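Local coordinates for cyanuric acid amidohydrolase (Azorhizobium caulinodans, PDB 4NQ3), which hydrolyses cyanuric acid, opening its s-triazine ring to give carboxybiuret, a step in the breakdown of herbicides such as atrazine, at residues 8-13 against 327-332; 18-23 against 60-65; 136-141 against 234-239; 148-153 against 197-202; 260-265 against 318-323. All coordinates share one frame; numbering follows the deposited sequence.

Contacts 3, 4 and 5 are buried and apolar, though Arg137 beside contact 3 holds a sulfate; contacts 1 and 2 are partly buried. Contact 1 differs, its salt bridge and water spanning the seam between the predicted repeating units A and C; the other four each lie inside one unit. Contact 2 pairs two helices of unit A, and Ile9 of segment 8-13 packs on its Leu20. Contacts 3 and 4 share one sheet of unit B: strands 235-242 and 150-157 are neighbours, and Met139 packs on Leu199 over it. Contact 5 joins a turn to a helix in unit C, where Ile330 of contact 1 packs against Ala318 and Ala322. Contacts 1 and 5 also meet a second subunit.

Contact 1. Residues 8-13 against 327-332; sequences RIATAS and HTEIYV
At the seam between two repeating units, Arg8 on edge strand 2-10 of predicted unit A reaches Glu329, the centre of an inverse gamma turn leading to the strand of Tyr331 and Val332 in unit C. Arg8 NE donates to Glu329 OE1 at 2.8 Å, forming a salt bridge. The bond is bent (144°) and uses the anti lone pair of the carboxylate, whose plane stands 68° from that of the guanidinium. A bend at chi3 (64°) turns the guanidinium towards His327, and CE1 of His327 comes within 3.3 Å of Arg8 NH1, over the same face of the group as the Glu329 carbonyl. One water ties the two sides again, accepting from Arg8 NH1 at 3.2 Å and donating to Glu329 O at 2.6 Å. The His327 ring is held from two ends: ND1 accepts from Glu329 N at 3.1 Å, and NE2 binds Thr280 O. Arg8 NH2 has its own strong partner in Glu278 O. With a leucine in place of Arg8, Glu329 would probably lose its charged mate across the seam, and Glu278 O its donor. A bound magnesium ion lies about 3 Å from the Glu329 side chain, and Lys297 of a second subunit makes a long, weak ion pair with Glu329 OE1. Positive groups thus gather round this buried carboxylate and would be expected to favour its ionised form.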
# COMPACT_ATOMS: atom_id res chain seq x y z
N ARG A 8 -10.05 -7.21 28.99
CA ARG A 8 -9.21 -6.84 27.85
C ARG A 8 -7.96 -7.75 27.75
O ARG A 8 -7.12 -7.78 28.63
CB ARG A 8 -8.79 -5.38 27.93
CG ARG A 8 -8.47 -4.77 26.59
CD ARG A 8 -8.36 -3.23 26.66
NE ARG A 8 -7.23 -2.85 27.51
CZ ARG A 8 -7.12 -1.73 28.22
NH1 ARG A 8 -8.05 -0.78 28.20
NH2 ARG A 8 -6.03 -1.56 28.94
N ILE A 9 -7.88 -8.53 26.69
CA ILE A 9 -6.83 -9.52 26.55
C ILE A 9 -5.89 -9.22 25.38
O ILE A 9 -6.33 -9.02 24.25
CB ILE A 9 -7.46 -10.92 26.39
CG1 ILE A 9 -8.31 -11.24 27.62
CG2 ILE A 9 -6.38 -11.99 26.17
CD1 ILE A 9 -9.02 -12.56 27.56
N ALA A 10 -4.58 -9.16 25.64
CA ALA A 10 -3.61 -8.97 24.56
C ALA A 10 -3.53 -10.21 23.63
O ALA A 10 -3.86 -11.32 24.02
CB ALA A 10 -2.27 -8.67 25.14
N THR A 11 -3.14 -9.99 22.38
CA THR A 11 -2.95 -11.07 21.39
C THR A 11 -1.69 -10.78 20.57
O THR A 11 -1.44 -9.63 20.17
CB THR A 11 -4.14 -11.18 20.43
OG1 THR A 11 -4.19 -9.98 19.64
CG2 THR A 11 -5.47 -11.32 21.18
N ALA A 12 -0.92 -11.81 20.26
CA ALA A 12 0.32 -11.59 19.51
C ALA A 12 0.11 -11.80 18.03
O ALA A 12 1.01 -11.57 17.23
CB ALA A 12 1.40 -12.51 20.02
N SER A 13 -1.11 -12.17 17.66
CA SER A 13 -1.41 -12.81 16.40
C SER A 13 -2.93 -12.84 16.32
O SER A 13 -3.60 -12.87 17.36
CB SER A 13 -0.83 -14.23 16.40
OG SER A 13 -0.82 -14.79 15.11
N HIS A 327 -2.65 5.14 26.83
CA HIS A 327 -2.23 3.83 26.35
C HIS A 327 -2.79 3.54 24.98
O HIS A 327 -3.59 4.31 24.46
CB HIS A 327 -2.65 2.74 27.32
CG HIS A 327 -4.12 2.50 27.38
ND1 HIS A 327 -4.74 1.48 26.69
CD2 HIS A 327 -5.10 3.14 28.07
CE1 HIS A 327 -6.04 1.50 26.95
NE2 HIS A 327 -6.28 2.50 27.79
N THR A 328 -2.35 2.44 24.38
CA THR A 328 -2.68 2.19 22.99
C THR A 328 -3.57 0.99 22.78
O THR A 328 -3.85 0.62 21.65
CB THR A 328 -1.43 2.00 22.17
OG1 THR A 328 -0.70 0.90 22.73
CG2 THR A 328 -0.58 3.27 22.22
N GLU A 329 -4.02 0.38 23.87
CA GLU A 329 -4.91 -0.78 23.74
C GLU A 329 -6.35 -0.28 23.67
O GLU A 329 -7.15 -0.54 24.56
CB GLU A 329 -4.73 -1.75 24.92
CG GLU A 329 -4.67 -3.23 24.57
CD GLU A 329 -4.17 -4.08 25.74
OE1 GLU A 329 -4.78 -3.99 26.82
OE2 GLU A 329 -3.15 -4.81 25.60
N ILE A 330 -6.67 0.48 22.62
CA ILE A 330 -8.02 1.02 22.43
C ILE A 330 -8.69 0.51 21.15
O ILE A 330 -8.03 0.21 20.16
CB ILE A 330 -7.99 2.56 22.41
CG1 ILE A 330 -7.10 3.06 21.30
CG2 ILE A 330 -7.36 3.11 23.67
CD1 ILE A 330 -6.71 4.48 21.53
N TYR A 331 -10.02 0.43 21.17
CA TYR A 331 -10.79 -0.08 20.04
C TYR A 331 -11.24 1.09 19.17
O TYR A 331 -12.13 1.83 19.54
CB TYR A 331 -11.99 -0.93 20.54
CG TYR A 331 -12.91 -1.42 19.43
CD1 TYR A 331 -13.82 -0.56 18.84
CD2 TYR A 331 -12.89 -2.74 19.00
CE1 TYR A 331 -14.67 -0.98 17.84
CE2 TYR A 331 -13.75 -3.18 17.99
CZ TYR A 331 -14.64 -2.28 17.41
OH TYR A 331 -15.51 -2.64 16.40
N VAL A 332 -10.57 1.28 18.04
CA VAL A 332 -10.93 2.33 17.09
C VAL A 332 -11.28 1.73 15.74
O VAL A 332 -10.51 0.97 15.18
CB VAL A 332 -9.79 3.32 16.88
CG1 VAL A 332 -10.20 4.39 15.88
CG2 VAL A 332 -9.38 3.92 18.20
O HOH W 1 -9.60 -0.35 25.43

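Contact 2. Residues 18-23 against 60-65; sequences SGLAAA and QMLLRG
Leu62 is the residue of helix 51-67 that reaches across to Leu20 and Ala21 of helix 18-25. One residue before it, selenomethionine Met61 turns to another interface and packs on Met61 of a neighbouring subunit. Leu62 itself runs straight out towards the other helix: CG stands opposite the backbone N (chi1 -176°), which carries both methyls towards helix 18-25. CD1 settles on the backbone of Ala21, 4.0 Å from Ala21 N, and lies 4.2 Å from Ala21 CB. CD2 branches towards Leu20, whose CD2 it meets at 4.5 Å, a looser touch of methyl on methyl. Leu62 also packs on Val17, in the loop just before helix 18-25. The nearest backbones, at the CA atoms of Ala21 and Leu62, are 7.6 Å apart, an approach consistent with the small alanine on the first helix. Both helices lie against the four-stranded mixed sheet of predicted unit A, consistent with membership of the YjgF-like clan, and share strand 34-41 as their floor: Leu20 rests on Ile37 and Leu63 on Ile34. The same helix 51-67 carries the substrate-binding Arg52 near its start. Leu63 turns to the sheet, yet its CD2 comes within 4.6 Å of Leu20 CD2, so that Leu20 has a leucine methyl from each of two consecutive residues near the end of its chain. Leu63 packs on Ala71 as well. Next in sequence, Arg64 is exposed and forms a salt bridge through NH1 with Asp72.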
# COMPACT_ATOMS: atom_id res chain seq x y z
N SER A 18 -4.38 -17.59 23.30
CA SER A 18 -3.73 -18.09 24.52
C SER A 18 -4.17 -17.37 25.80
O SER A 18 -4.27 -17.98 26.87
CB SER A 18 -2.22 -18.03 24.36
OG SER A 18 -1.74 -16.70 24.36
N GLY A 19 -4.42 -16.07 25.71
CA GLY A 19 -4.74 -15.32 26.90
C GLY A 19 -6.17 -15.57 27.29
O GLY A 19 -6.53 -15.55 28.47
N LEU A 20 -7.01 -15.83 26.30
CA LEU A 20 -8.39 -16.12 26.62
C LEU A 20 -8.46 -17.52 27.21
O LEU A 20 -9.22 -17.75 28.16
CB LEU A 20 -9.29 -15.99 25.39
CG LEU A 20 -10.71 -16.50 25.64
CD1 LEU A 20 -11.28 -15.88 26.90
CD2 LEU A 20 -11.62 -16.21 24.45
N ALA A 21 -7.66 -18.45 26.68
CA ALA A 21 -7.53 -19.79 27.28
C ALA A 21 -7.14 -19.72 28.75
O ALA A 21 -7.72 -20.41 29.59
CB ALA A 21 -6.52 -20.60 26.54
N ALA A 22 -6.13 -18.92 29.06
CA ALA A 22 -5.63 -18.81 30.43
C ALA A 22 -6.67 -18.19 31.34
O ALA A 22 -6.82 -18.61 32.50
CB ALA A 22 -4.35 -18.00 30.48
N ALA A 23 -7.39 -17.19 30.85
CA ALA A 23 -8.40 -16.55 31.67
C ALA A 23 -9.49 -17.55 31.98
O ALA A 23 -10.02 -17.55 33.09
CB ALA A 23 -8.98 -15.33 30.99
N GLN A 60 -13.79 -19.44 17.59
CA GLN A 60 -14.85 -20.45 17.46
C GLN A 60 -14.36 -21.83 17.93
O GLN A 60 -15.06 -22.50 18.71
CB GLN A 60 -15.34 -20.52 16.03
CG GLN A 60 -16.40 -19.52 15.63
CD GLN A 60 -16.63 -19.51 14.10
OE1 GLN A 60 -15.89 -20.15 13.34
NE2 GLN A 60 -17.68 -18.80 13.66
N MSE A 61 -13.17 -22.24 17.47
CA MSE A 61 -12.54 -23.48 17.92
C MSE A 61 -12.37 -23.57 19.42
O MSE A 61 -12.75 -24.57 20.03
CB MSE A 61 -11.17 -23.66 17.29
CG MSE A 61 -11.22 -24.14 15.86
SE MSE A 61 -9.43 -24.04 15.13
CE MSE A 61 -8.80 -25.69 15.97
N LEU A 62 -11.80 -22.54 20.04
CA LEU A 62 -11.66 -22.55 21.49
C LEU A 62 -13.02 -22.62 22.21
O LEU A 62 -13.21 -23.40 23.16
CB LEU A 62 -10.87 -21.33 21.96
CG LEU A 62 -10.54 -21.22 23.44
CD1 LEU A 62 -9.45 -20.25 23.57
CD2 LEU A 62 -11.72 -20.65 24.13
N LEU A 63 -13.98 -21.80 21.77
CA LEU A 63 -15.26 -21.73 22.45
C LEU A 63 -16.05 -23.01 22.21
O LEU A 63 -16.78 -23.45 23.11
CB LEU A 63 -16.06 -20.51 22.00
CG LEU A 63 -15.52 -19.10 22.34
CD1 LEU A 63 -16.36 -18.00 21.69
CD2 LEU A 63 -15.38 -18.86 23.82
N ARG A 64 -15.93 -23.63 21.02
CA ARG A 64 -16.68 -24.88 20.82
C ARG A 64 -16.18 -25.91 21.80
O ARG A 64 -16.96 -26.65 22.37
CB ARG A 64 -16.58 -25.40 19.40
CG ARG A 64 -17.53 -24.67 18.50
CD ARG A 64 -17.74 -25.35 17.16
NE ARG A 64 -18.45 -24.44 16.24
CZ ARG A 64 -17.91 -23.80 15.20
NH1 ARG A 64 -18.67 -23.00 14.44
NH2 ARG A 64 -16.62 -23.97 14.90
N GLY A 65 -14.87 -25.94 22.01
CA GLY A 65 -14.29 -26.77 23.07
C GLY A 65 -14.97 -26.66 24.43
O GLY A 65 -15.22 -27.67 25.07

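Contact 3. Residues 136-141 against 234-239; sequences RRAMAA and HEIVVL. With SO4 (sulfate ion), chain F.
Arg137 NH1 is gripped twice: it donates to O1 of a sulfate ion at 2.7 Å, nearly straight at 164°, and to the carbonyl of His113. The sulfate sits at the edge of the guanidinium, close to its plane, and accepts from His113 N as well; it probably comes from the crystallisation liquor. A bend at chi3 (-89°) swings the Arg137 group round to it. The next residue, Ala138, faces strand 235-242 and carries the apolar contact. Its CB touches two branches on the strand, Val238 CG2 at 3.7 Å and Ile236 CG2 at 3.8 Å. Met139 flanks this point, its CG 4.3 Å from Val238 CG1 and its backbone N against Val238 CG2, while its selenium end leads away. The axes of helix 136-141 and strand 235-239 approach to 7.7 Å, crossing at -44°, a closeness consistent with the small alanine between them. Earlier on helix 125-141, Ala134 and Val135 also pack on Ile236, whose side chain is about 7 Å from that of the catalytic Lys156. The two chemistries are well separated: a charged group binds an anion on the exposed flank of the helix, while its buried side meets the strand mainly through methyl and methylene groups.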
# COMPACT_ATOMS: atom_id res chain seq x y z
N ARG A 136 -33.47 -4.17 18.60
CA ARG A 136 -34.56 -4.18 19.58
C ARG A 136 -34.44 -5.45 20.44
O ARG A 136 -34.51 -5.38 21.68
CB ARG A 136 -35.92 -4.08 18.89
CG ARG A 136 -36.26 -2.67 18.41
CD ARG A 136 -37.53 -2.68 17.54
NE ARG A 136 -37.73 -1.46 16.75
CZ ARG A 136 -37.90 -1.45 15.42
NH1 ARG A 136 -37.88 -2.60 14.72
NH2 ARG A 136 -38.08 -0.31 14.77
N ARG A 137 -34.23 -6.61 19.80
CA ARG A 137 -34.03 -7.86 20.52
C ARG A 137 -32.88 -7.79 21.51
O ARG A 137 -33.05 -8.15 22.67
CB ARG A 137 -33.79 -9.02 19.55
CG ARG A 137 -35.07 -9.62 18.98
CD ARG A 137 -34.78 -10.80 18.08
NE ARG A 137 -34.57 -10.36 16.72
CZ ARG A 137 -33.55 -10.72 15.96
NH1 ARG A 137 -32.62 -11.54 16.45
NH2 ARG A 137 -33.45 -10.26 14.72
N ALA A 138 -31.72 -7.32 21.07
CA ALA A 138 -30.59 -7.24 21.98
C ALA A 138 -30.88 -6.30 23.16
O ALA A 138 -30.49 -6.58 24.29
CB ALA A 138 -29.36 -6.78 21.25
N MSE A 139 -31.57 -5.19 22.88
CA MSE A 139 -32.00 -4.27 23.93
C MSE A 139 -32.77 -4.99 25.02
O MSE A 139 -32.48 -4.87 26.21
CB MSE A 139 -32.86 -3.15 23.35
CG MSE A 139 -32.09 -1.95 22.85
SE MSE A 139 -33.32 -0.59 22.23
CE MSE A 139 -34.05 -0.05 23.95
N ALA A 140 -33.79 -5.73 24.59
CA ALA A 140 -34.58 -6.54 25.49
C ALA A 140 -33.73 -7.51 26.31
O ALA A 140 -33.93 -7.68 27.50
CB ALA A 140 -35.61 -7.29 24.71
N ALA A 141 -32.82 -8.21 25.65
CA ALA A 141 -31.97 -9.18 26.32
C ALA A 141 -31.09 -8.52 27.38
O ALA A 141 -30.70 -9.17 28.35
CB ALA A 141 -31.12 -9.91 25.31
N HIS A 234 -25.47 -10.45 10.53
CA HIS A 234 -25.03 -9.41 11.47
C HIS A 234 -24.84 -9.94 12.89
O HIS A 234 -25.52 -10.88 13.31
CB HIS A 234 -26.05 -8.26 11.53
CG HIS A 234 -26.41 -7.67 10.20
ND1 HIS A 234 -27.33 -8.24 9.36
CD2 HIS A 234 -25.96 -6.56 9.57
CE1 HIS A 234 -27.44 -7.50 8.27
NE2 HIS A 234 -26.62 -6.48 8.37
N GLU A 235 -23.90 -9.34 13.63
CA GLU A 235 -23.82 -9.54 15.08
C GLU A 235 -24.14 -8.22 15.75
O GLU A 235 -23.59 -7.19 15.38
CB GLU A 235 -22.45 -10.02 15.51
CG GLU A 235 -21.93 -11.14 14.63
CD GLU A 235 -22.17 -12.52 15.24
OE1 GLU A 235 -21.16 -13.16 15.64
OE2 GLU A 235 -23.34 -12.96 15.27
N ILE A 236 -25.04 -8.24 16.72
CA ILE A 236 -25.40 -7.03 17.43
C ILE A 236 -25.06 -7.14 18.92
O ILE A 236 -25.38 -8.14 19.58
CB ILE A 236 -26.89 -6.72 17.28
CG1 ILE A 236 -27.18 -6.24 15.86
CG2 ILE A 236 -27.32 -5.66 18.27
CD1 ILE A 236 -27.26 -7.34 14.86
N VAL A 237 -24.42 -6.11 19.46
CA VAL A 237 -24.15 -6.05 20.88
C VAL A 237 -24.54 -4.69 21.40
O VAL A 237 -23.98 -3.69 20.95
CB VAL A 237 -22.66 -6.29 21.19
CG1 VAL A 237 -22.42 -6.22 22.66
CG2 VAL A 237 -22.27 -7.65 20.67
N VAL A 238 -25.49 -4.65 22.33
CA VAL A 238 -25.96 -3.40 22.94
C VAL A 238 -25.35 -3.21 24.33
O VAL A 238 -25.47 -4.07 25.18
CB VAL A 238 -27.50 -3.38 23.07
CG1 VAL A 238 -27.96 -2.23 23.91
CG2 VAL A 238 -28.17 -3.35 21.72
N LEU A 239 -24.72 -2.06 24.56
CA LEU A 239 -24.16 -1.72 25.86
C LEU A 239 -24.90 -0.53 26.46
O LEU A 239 -25.11 0.49 25.79
CB LEU A 239 -22.67 -1.39 25.75
CG LEU A 239 -21.82 -2.42 25.05
CD1 LEU A 239 -20.43 -1.86 24.86
CD2 LEU A 239 -21.78 -3.67 25.88
S SO4 F . -31.34 -13.51 18.50
O1 SO4 F . -32.58 -12.79 18.81
O2 SO4 F . -31.62 -14.86 18.01
O3 SO4 F . -30.64 -12.80 17.44
O4 SO4 F . -30.53 -13.60 19.71

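Contact 4. Residues 148-153 against 197-202; sequences EDVHFV and LALGEV
Leu199 ends its helix with both methyls set against the strand. CD2 touches Val150 CG1 at 4.1 Å and CD1 lies just as near that branch, while CD2 is equally close to Val150 CG2, the two chains meeting at a slant. CD1 also reaches Val153 CG2 at 4.4 Å, a lighter touch. Leu199 gets there with CG opposite its carbonyl carbon (chi1 -60°). Val150 and Val153 are three residues apart, yet both turn to the helix side, because His151 and Phe152 together face Leu239 in a classic beta bulge that shifts the alternation of the strand. Around this first shell stand Met139, which packs on both Val150 and Leu199, and Val238, which packs on both valines. Ile195, a turn earlier on the helix, meets Val153 too. Past Leu199 the chain leaves the helix at Gly200, with a positive phi of 78°, and Glu201 then pairs with Arg222 in a salt bridge. Arg222 leads into strand 223-227, which runs parallel beside 150-157. Helix 180-199 thus belongs to a beta-alpha-beta crossover whose two strands carry Lys156 and the nucleophile Ser226.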
# COMPACT_ATOMS: atom_id res chain seq x y z
N GLU A 148 -32.69 5.94 26.16
CA GLU A 148 -31.67 6.84 26.69
C GLU A 148 -30.70 6.09 27.59
O GLU A 148 -29.63 6.60 27.92
CB GLU A 148 -32.29 8.04 27.43
CG GLU A 148 -33.01 9.02 26.51
CD GLU A 148 -32.07 9.70 25.50
OE1 GLU A 148 -32.05 9.29 24.30
OE2 GLU A 148 -31.34 10.64 25.89
N ASP A 149 -31.03 4.85 27.91
CA ASP A 149 -30.14 4.05 28.74
C ASP A 149 -29.21 3.20 27.89
O ASP A 149 -28.41 2.45 28.42
CB ASP A 149 -30.94 3.16 29.69
CG ASP A 149 -31.58 3.95 30.82
OD1 ASP A 149 -30.95 4.93 31.29
OD2 ASP A 149 -32.70 3.60 31.24
N VAL A 150 -29.32 3.32 26.57
CA VAL A 150 -28.39 2.66 25.67
C VAL A 150 -27.24 3.60 25.38
O VAL A 150 -27.45 4.75 25.02
CB VAL A 150 -29.08 2.24 24.35
CG1 VAL A 150 -28.06 1.84 23.31
CG2 VAL A 150 -30.07 1.10 24.60
N HIS A 151 -26.01 3.11 25.48
CA HIS A 151 -24.85 3.98 25.32
C HIS A 151 -23.99 3.66 24.11
O HIS A 151 -23.23 4.51 23.66
CB HIS A 151 -24.00 3.94 26.58
CG HIS A 151 -24.59 4.75 27.68
ND1 HIS A 151 -24.28 6.09 27.86
CD2 HIS A 151 -25.50 4.45 28.63
CE1 HIS A 151 -24.97 6.56 28.88
NE2 HIS A 151 -25.72 5.59 29.36
N PHE A 152 -24.12 2.46 23.58
CA PHE A 152 -23.28 2.05 22.49
C PHE A 152 -23.85 0.80 21.84
O PHE A 152 -24.14 -0.16 22.52
CB PHE A 152 -21.90 1.79 23.02
CG PHE A 152 -20.86 1.66 21.98
CD1 PHE A 152 -20.31 2.80 21.41
CD2 PHE A 152 -20.40 0.41 21.59
CE1 PHE A 152 -19.32 2.70 20.46
CE2 PHE A 152 -19.40 0.30 20.62
CZ PHE A 152 -18.86 1.45 20.06
N VAL A 153 -24.07 0.83 20.54
CA VAL A 153 -24.51 -0.37 19.84
C VAL A 153 -23.50 -0.76 18.77
O VAL A 153 -23.32 -0.06 17.77
CB VAL A 153 -25.89 -0.17 19.21
CG1 VAL A 153 -26.35 -1.46 18.54
CG2 VAL A 153 -26.84 0.23 20.30
N LEU A 197 -32.92 3.89 13.84
CA LEU A 197 -34.34 3.61 13.76
C LEU A 197 -34.80 2.91 15.03
O LEU A 197 -35.88 3.16 15.52
CB LEU A 197 -34.64 2.76 12.53
CG LEU A 197 -36.10 2.34 12.43
CD1 LEU A 197 -36.97 3.56 12.50
CD2 LEU A 197 -36.33 1.58 11.14
N ALA A 198 -33.97 2.00 15.54
CA ALA A 198 -34.36 1.21 16.69
C ALA A 198 -34.33 2.02 17.98
O ALA A 198 -35.04 1.70 18.94
CB ALA A 198 -33.45 -0.02 16.80
N LEU A 199 -33.50 3.06 18.02
CA LEU A 199 -33.37 3.87 19.23
C LEU A 199 -34.24 5.13 19.12
O LEU A 199 -34.32 5.93 20.05
CB LEU A 199 -31.91 4.25 19.46
CG LEU A 199 -30.87 3.14 19.66
CD1 LEU A 199 -29.48 3.73 19.93
CD2 LEU A 199 -31.25 2.19 20.80
N GLY A 200 -34.88 5.31 17.98
CA GLY A 200 -35.76 6.45 17.82
C GLY A 200 -35.02 7.74 17.55
O GLY A 200 -35.57 8.83 17.74
N GLU A 201 -33.77 7.63 17.12
CA GLU A 201 -32.99 8.82 16.78
C GLU A 201 -33.35 9.32 15.37
O GLU A 201 -33.03 10.46 15.00
CB GLU A 201 -31.50 8.53 16.86
CG GLU A 201 -31.00 8.20 18.27
CD GLU A 201 -29.53 7.79 18.27
OE1 GLU A 201 -29.18 6.83 17.54
OE2 GLU A 201 -28.73 8.43 18.99
N VAL A 202 -34.02 8.46 14.61
CA VAL A 202 -34.49 8.78 13.27
C VAL A 202 -35.90 8.25 13.10
O VAL A 202 -36.23 7.18 13.62
CB VAL A 202 -33.60 8.16 12.18
CG1 VAL A 202 -34.18 8.46 10.84
CG2 VAL A 202 -32.19 8.71 12.26

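Contact 5. Residues 260-265 against 318-323; sequences IDVTPV and AGALAG
Val262 and Val265 press on Leu321 and Ala320 of helix 309-325, and here the packing is close. Val265 CG2 meets Leu321 CD2 at 3.6 Å, the nearest approach between the side chains, the two crossing at a slant. The CB of Leu321 does not point at the other segment; with CG opposite the carbonyl carbon (chi1 -66°) and an extended end, its CD2 is brought back to the valine. Val262 works through one branch alone. Its CG1 rests on Ala320, 3.9 Å from CB and the same distance from the carbonyl O, and is 4.4 Å from Leu321 CD2. The CA atoms of Val262 and Leu321 are 6.5 Å apart, consistent with the small side chain of Ala320 at this point. No hydrogen bond crosses between the segments; the contact rests on the apolar packing of Val262 and Val265. The opposite flank of the turn is quite different. Asp261 points away from the helix, its OD2 accepting from Ala257 N, and Thr263, the first residue of helix 263-271, is exposed. Pro264 is partly exposed. Val262 also packs on Val324 of its own chain, and on Gly323 of a second subunit; Ile260 of that subunit meets Ala322 of this one, with the reciprocal pair formed as well. On the sheet side, Leu321 packs on Val282 and Ala284 of strand 281-286 and on Ile330, while Val265 and Pro264 lie on Val347 of strand 345-352; the start of helix 263-271 and helix 309-325 thus lie together on neighbouring strands of one sheet.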
# COMPACT_ATOMS: atom_id res chain seq x y z
N ILE A 260 -10.35 15.36 15.74
CA ILE A 260 -9.47 15.72 16.84
C ILE A 260 -10.25 16.27 18.03
O ILE A 260 -9.68 16.90 18.93
CB ILE A 260 -8.42 16.75 16.41
CG1 ILE A 260 -9.08 17.99 15.84
CG2 ILE A 260 -7.45 16.14 15.41
CD1 ILE A 260 -8.11 19.02 15.39
N ASP A 261 -11.55 15.97 18.06
CA ASP A 261 -12.40 16.42 19.16
C ASP A 261 -12.32 15.42 20.31
O ASP A 261 -13.08 14.46 20.36
CB ASP A 261 -13.84 16.58 18.68
CG ASP A 261 -14.73 17.19 19.74
OD1 ASP A 261 -14.20 17.93 20.59
OD2 ASP A 261 -15.96 16.92 19.71
N VAL A 262 -11.39 15.66 21.24
CA VAL A 262 -11.11 14.68 22.30
C VAL A 262 -11.89 15.02 23.56
O VAL A 262 -11.73 14.35 24.57
CB VAL A 262 -9.60 14.58 22.63
CG1 VAL A 262 -8.85 13.78 21.57
CG2 VAL A 262 -9.01 15.97 22.81
N THR A 263 -12.69 16.08 23.50
CA THR A 263 -13.45 16.55 24.66
C THR A 263 -14.53 15.58 25.19
O THR A 263 -14.72 15.46 26.40
CB THR A 263 -14.10 17.89 24.35
OG1 THR A 263 -14.57 17.86 23.00
CG2 THR A 263 -13.09 19.01 24.43
N PRO A 264 -15.25 14.87 24.29
CA PRO A 264 -16.21 13.83 24.66
C PRO A 264 -15.67 12.75 25.59
O PRO A 264 -16.42 12.24 26.44
CB PRO A 264 -16.59 13.21 23.32
CG PRO A 264 -16.47 14.34 22.36
CD PRO A 264 -15.32 15.18 22.85
N VAL A 265 -14.40 12.39 25.42
CA VAL A 265 -13.78 11.37 26.27
C VAL A 265 -13.49 11.91 27.67
O VAL A 265 -13.73 11.24 28.68
CB VAL A 265 -12.47 10.83 25.63
CG1 VAL A 265 -11.70 9.96 26.61
CG2 VAL A 265 -12.80 10.02 24.42
N ALA A 318 -6.78 7.22 16.54
CA ALA A 318 -6.21 6.38 17.59
C ALA A 318 -5.14 7.18 18.35
O ALA A 318 -5.08 7.15 19.58
CB ALA A 318 -5.62 5.09 17.03
N GLY A 319 -4.34 7.92 17.60
CA GLY A 319 -3.33 8.77 18.18
C GLY A 319 -3.93 9.84 19.08
O GLY A 319 -3.48 10.02 20.21
N ALA A 320 -4.96 10.54 18.61
CA ALA A 320 -5.59 11.56 19.45
C ALA A 320 -6.08 10.97 20.79
O ALA A 320 -5.69 11.44 21.86
CB ALA A 320 -6.74 12.23 18.69
N LEU A 321 -6.88 9.90 20.74
CA LEU A 321 -7.43 9.28 21.95
C LEU A 321 -6.33 8.69 22.87
O LEU A 321 -6.39 8.83 24.10
CB LEU A 321 -8.43 8.19 21.57
CG LEU A 321 -9.69 8.70 20.88
CD1 LEU A 321 -10.60 7.57 20.51
CD2 LEU A 321 -10.41 9.67 21.76
N ALA A 322 -5.36 8.02 22.26
CA ALA A 322 -4.25 7.44 23.01
C ALA A 322 -3.48 8.52 23.75
O ALA A 322 -2.99 8.31 24.86
CB ALA A 322 -3.32 6.69 22.06
N GLY A 323 -3.38 9.70 23.14
CA GLY A 323 -2.72 10.82 23.78
C GLY A 323 -3.45 11.31 25.02
O GLY A 323 -2.85 11.94 25.90